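Local coordinates for protein halogenase (PDB 3E1T) that is an FAD-dependent halogenase that probably installs the chlorine of the myxobacterial metabolite chondrochloren, at residues 185-190 against 285-290. Residues are numbered along the deposited sequence; the frame is centred on the assembly and turned at random.
Sequences RFFQNV and DYSYCN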
ATOM      1  N   ARG A 185      16.094   3.175   2.905  1.00 30.28           N
ATOM      2  CA  ARG A 185      17.232   2.264   2.729  1.00 31.37           C
ATOM      3  C   ARG A 185      16.978   0.856   3.307  1.00 30.43           C
ATOM      4  O   ARG A 185      17.656  -0.110   2.948  1.00 30.77           O
ATOM      5  CB  ARG A 185      18.509   2.887   3.299  1.00 32.42           C
ATOM      6  CG  ARG A 185      18.885   4.167   2.583  1.00 36.36           C
ATOM      7  CD  ARG A 185      20.244   4.725   3.009  1.00 44.26           C
ATOM      8  NE  ARG A 185      20.212   6.192   3.040  1.00 49.51           N
ATOM      9  CZ  ARG A 185      20.264   6.992   1.973  1.00 52.29           C
ATOM     10  NH1 ARG A 185      20.363   6.492   0.743  1.00 53.63           N
ATOM     11  NH2 ARG A 185      20.214   8.312   2.140  1.00 53.48           N
ATOM     12  N   PHE A 186      15.987   0.737   4.181  1.00 29.26           N
ATOM     13  CA  PHE A 186      15.642  -0.553   4.777  1.00 28.03           C
ATOM     14  C   PHE A 186      14.926  -1.477   3.800  1.00 27.85           C
ATOM     15  O   PHE A 186      15.314  -2.623   3.641  1.00 27.53           O
ATOM     16  CB  PHE A 186      14.787  -0.372   6.032  1.00 27.85           C
ATOM     17  CG  PHE A 186      14.639  -1.640   6.843  1.00 27.89           C
ATOM     18  CD1 PHE A 186      15.614  -2.002   7.766  1.00 27.25           C
ATOM     19  CD2 PHE A 186      13.544  -2.483   6.653  1.00 26.26           C
ATOM     20  CE1 PHE A 186      15.493  -3.186   8.503  1.00 27.50           C
ATOM     21  CE2 PHE A 186      13.410  -3.668   7.370  1.00 27.53           C
ATOM     22  CZ  PHE A 186      14.392  -4.019   8.307  1.00 27.32           C
ATOM     23  N   PHE A 187      13.854  -0.978   3.180  1.00 26.91           N
ATOM     24  CA  PHE A 187      13.043  -1.772   2.270  1.00 26.18           C
ATOM     25  C   PHE A 187      13.567  -1.677   0.836  1.00 26.73           C
ATOM     26  O   PHE A 187      12.826  -1.371  -0.096  1.00 25.92           O
ATOM     27  CB  PHE A 187      11.568  -1.347   2.367  1.00 25.38           C
ATOM     28  CG  PHE A 187      10.988  -1.492   3.757  1.00 23.93           C
ATOM     29  CD1 PHE A 187      10.625  -2.743   4.246  1.00 22.37           C
ATOM     30  CD2 PHE A 187      10.846  -0.391   4.577  1.00 22.26           C
ATOM     31  CE1 PHE A 187      10.109  -2.886   5.530  1.00 22.97           C
ATOM     32  CE2 PHE A 187      10.317  -0.515   5.856  1.00 22.22           C
ATOM     33  CZ  PHE A 187       9.933  -1.780   6.324  1.00 23.37           C
ATOM     34  N   GLN A 188      14.854  -1.969   0.677  1.00 27.29           N
ATOM     35  CA  GLN A 188      15.529  -1.902  -0.613  1.00 28.76           C
ATOM     36  C   GLN A 188      15.377  -3.253  -1.303  1.00 28.15           C
ATOM     37  O   GLN A 188      16.343  -4.016  -1.451  1.00 27.78           O
ATOM     38  CB  GLN A 188      17.000  -1.554  -0.395  1.00 29.15           C
ATOM     39  CG  GLN A 188      17.698  -0.925  -1.587  1.00 34.37           C
ATOM     40  CD  GLN A 188      19.020  -0.282  -1.190  1.00 39.29           C
ATOM     41  OE1 GLN A 188      19.050   0.661  -0.391  1.00 41.80           O
ATOM     42  NE2 GLN A 188      20.122  -0.807  -1.724  1.00 41.55           N
ATOM     43  N   ASN A 189      14.140  -3.537  -1.706  1.00 28.19           N
ATOM     44  CA  ASN A 189      13.748  -4.846  -2.193  1.00 28.17           C
ATOM     45  C   ASN A 189      13.164  -4.727  -3.594  1.00 28.63           C
ATOM     46  O   ASN A 189      12.739  -3.641  -4.007  1.00 28.61           O
ATOM     47  CB  ASN A 189      12.682  -5.469  -1.279  1.00 28.16           C
ATOM     48  CG  ASN A 189      13.026  -5.391   0.204  1.00 28.03           C
ATOM     49  OD1 ASN A 189      12.125  -5.326   1.052  1.00 27.83           O
ATOM     50  ND2 ASN A 189      14.316  -5.427   0.529  1.00 26.29           N
ATOM     51  N   VAL A 190      13.162  -5.844  -4.319  1.00 28.41           N
ATOM     52  CA  VAL A 190      12.475  -5.952  -5.589  1.00 28.90           C
ATOM     53  C   VAL A 190      11.500  -7.127  -5.517  1.00 28.68           C
ATOM     54  O   VAL A 190      11.832  -8.184  -4.969  1.00 28.33           O
ATOM     55  CB  VAL A 190      13.457  -6.135  -6.769  1.00 28.96           C
ATOM     56  CG1 VAL A 190      14.399  -4.948  -6.858  1.00 29.61           C
ATOM     57  CG2 VAL A 190      14.254  -7.412  -6.600  1.00 31.12           C
ATOM     58  N   ASP A 285      12.356  -0.301  -6.137  1.00 31.31           N
ATOM     59  CA  ASP A 285      12.380   1.058  -5.599  1.00 30.38           C
ATOM     60  C   ASP A 285      10.961   1.522  -5.257  1.00 29.15           C
ATOM     61  O   ASP A 285      10.584   2.656  -5.561  1.00 28.60           O
ATOM     62  CB  ASP A 285      13.045   2.032  -6.612  1.00 30.57           C
ATOM     63  CG  ASP A 285      14.514   1.722  -6.850  1.00 31.14           C
ATOM     64  OD1 ASP A 285      15.232   1.463  -5.867  1.00 31.98           O
ATOM     65  OD2 ASP A 285      14.957   1.737  -8.025  1.00 34.39           O
ATOM     66  N   TYR A 286      10.179   0.637  -4.628  1.00 27.55           N
ATOM     67  CA  TYR A 286       8.802   0.938  -4.264  1.00 26.25           C
ATOM     68  C   TYR A 286       8.632   1.536  -2.874  1.00 25.31           C
ATOM     69  O   TYR A 286       7.538   2.014  -2.551  1.00 24.61           O
ATOM     70  CB  TYR A 286       7.923  -0.317  -4.391  1.00 27.23           C
ATOM     71  CG  TYR A 286       8.391  -1.516  -3.566  1.00 26.85           C
ATOM     72  CD1 TYR A 286       8.376  -1.490  -2.164  1.00 27.94           C
ATOM     73  CD2 TYR A 286       8.827  -2.681  -4.195  1.00 27.42           C
ATOM     74  CE1 TYR A 286       8.804  -2.606  -1.409  1.00 28.17           C
ATOM     75  CE2 TYR A 286       9.248  -3.799  -3.454  1.00 28.90           C
ATOM     76  CZ  TYR A 286       9.239  -3.754  -2.074  1.00 28.77           C
ATOM     77  OH  TYR A 286       9.637  -4.870  -1.360  1.00 28.97           O
ATOM     78  N   SER A 287       9.675   1.517  -2.045  1.00 23.30           N
ATOM     79  CA  SER A 287       9.529   2.027  -0.666  1.00 22.87           C
ATOM     80  C   SER A 287      10.052   3.456  -0.529  1.00 22.52           C
ATOM     81  O   SER A 287      11.225   3.699  -0.750  1.00 22.22           O
ATOM     82  CB  SER A 287      10.226   1.130   0.355  1.00 22.57           C
ATOM     83  OG  SER A 287       9.858   1.524   1.684  1.00 23.05           O
ATOM     84  N   TYR A 288       9.180   4.389  -0.165  1.00 22.24           N
ATOM     85  CA  TYR A 288       9.535   5.820  -0.168  1.00 23.22           C
ATOM     86  C   TYR A 288       8.485   6.630   0.562  1.00 23.51           C
ATOM     87  O   TYR A 288       7.387   6.146   0.822  1.00 22.70           O
ATOM     88  CB  TYR A 288       9.684   6.363  -1.607  1.00 22.89           C
ATOM     89  CG  TYR A 288       8.499   6.055  -2.481  1.00 23.39           C
ATOM     90  CD1 TYR A 288       7.309   6.757  -2.341  1.00 24.21           C
ATOM     91  CD2 TYR A 288       8.562   5.036  -3.443  1.00 26.27           C
ATOM     92  CE1 TYR A 288       6.200   6.461  -3.128  1.00 23.75           C
ATOM     93  CE2 TYR A 288       7.455   4.734  -4.238  1.00 24.41           C
ATOM     94  CZ  TYR A 288       6.276   5.452  -4.061  1.00 24.29           C
ATOM     95  OH  TYR A 288       5.169   5.160  -4.821  1.00 22.47           O
ATOM     96  N   CYS A 289       8.838   7.867   0.878  1.00 24.88           N
ATOM     97  CA  CYS A 289       7.902   8.823   1.439  1.00 26.26           C
ATOM     98  C   CYS A 289       8.263  10.178   0.845  1.00 27.52           C
ATOM     99  O   CYS A 289       9.424  10.446   0.547  1.00 28.23           O
ATOM    100  CB  CYS A 289       7.990   8.851   2.966  1.00 26.02           C
ATOM    101  SG  CYS A 289       6.696   9.813   3.820  1.00 26.35           S
ATOM    102  N   ASN A 290       7.259  11.028   0.660  1.00 28.39           N
ATOM    103  CA  ASN A 290       7.489  12.381   0.179  1.00 28.15           C
ATOM    104  C   ASN A 290       7.728  13.369   1.312  1.00 27.78           C
ATOM    105  O   ASN A 290       7.198  13.197   2.412  1.00 27.75           O
ATOM    106  CB  ASN A 290       6.326  12.817  -0.717  1.00 28.66           C
ATOM    107  CG  ASN A 290       6.552  12.450  -2.175  1.00 31.06           C
ATOM    108  OD1 ASN A 290       7.009  13.276  -2.957  1.00 33.24           O
ATOM    109  ND2 ASN A 290       6.261  11.190  -2.543  1.00 33.63           N
TER
HETATM  110  O   HOH W   1      11.897  -0.878  -2.851  1.00 40.01           O
HETATM  111  O   HOH W   2      14.081  -1.544  -4.492  1.00 36.48           O
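Tyr286 reaches over to Asn189, its OH lying 3.1 Å from Asn189 CB, while Ser287 meets Phe187; the pairing is a worked example of a strand start, with the turn before it, joined to a loop by side chains and solvent without any clear direct hydrogen bond. In the van der Waals part, the Tyr286 ring passes obliquely across Asn189, with CE2 3.5 Å from Asn189 O. A chi1 of 57° sets CG between the backbone N and the carbonyl carbon, and from there the ring reaches toward Asn189. Ser287 OG sits 3.4 Å from Phe187 CB, and the phenyl ring turns away, to be met edge-to-face by Tyr359 and Tyr366.

Water supplies the polar links between the two segments. One molecule accepts from Tyr286 N at 2.9 Å and lies over a face of the Tyr286 ring, within hydrogen-bonding distance of both Phe187 O and Asn189 O. A second accepts from Asp285 N at 2.7 Å, but its 2.5 Å approach to Asn189 O is so short that donation there is doubtful. The hydroxyls hydrogen-bond to another loop: Tyr286 OH to Asp309 OD1, Ser287 OG to Val308 O. A leucine in place of Tyr286 would probably leave Asp309 without its phenolic partner and open a gap beside Asn189.

Two consecutive inverse gamma turns, centred on Phe187 and Gln188, bend the chain into strand 189-197, whose antiparallel neighbour 281-284 ends just before Asp285. The arrangement can be read as the point where that pairing gives way to water-bridged backbones, with the Tyr286 side chain about 4 Å from the bound FAD.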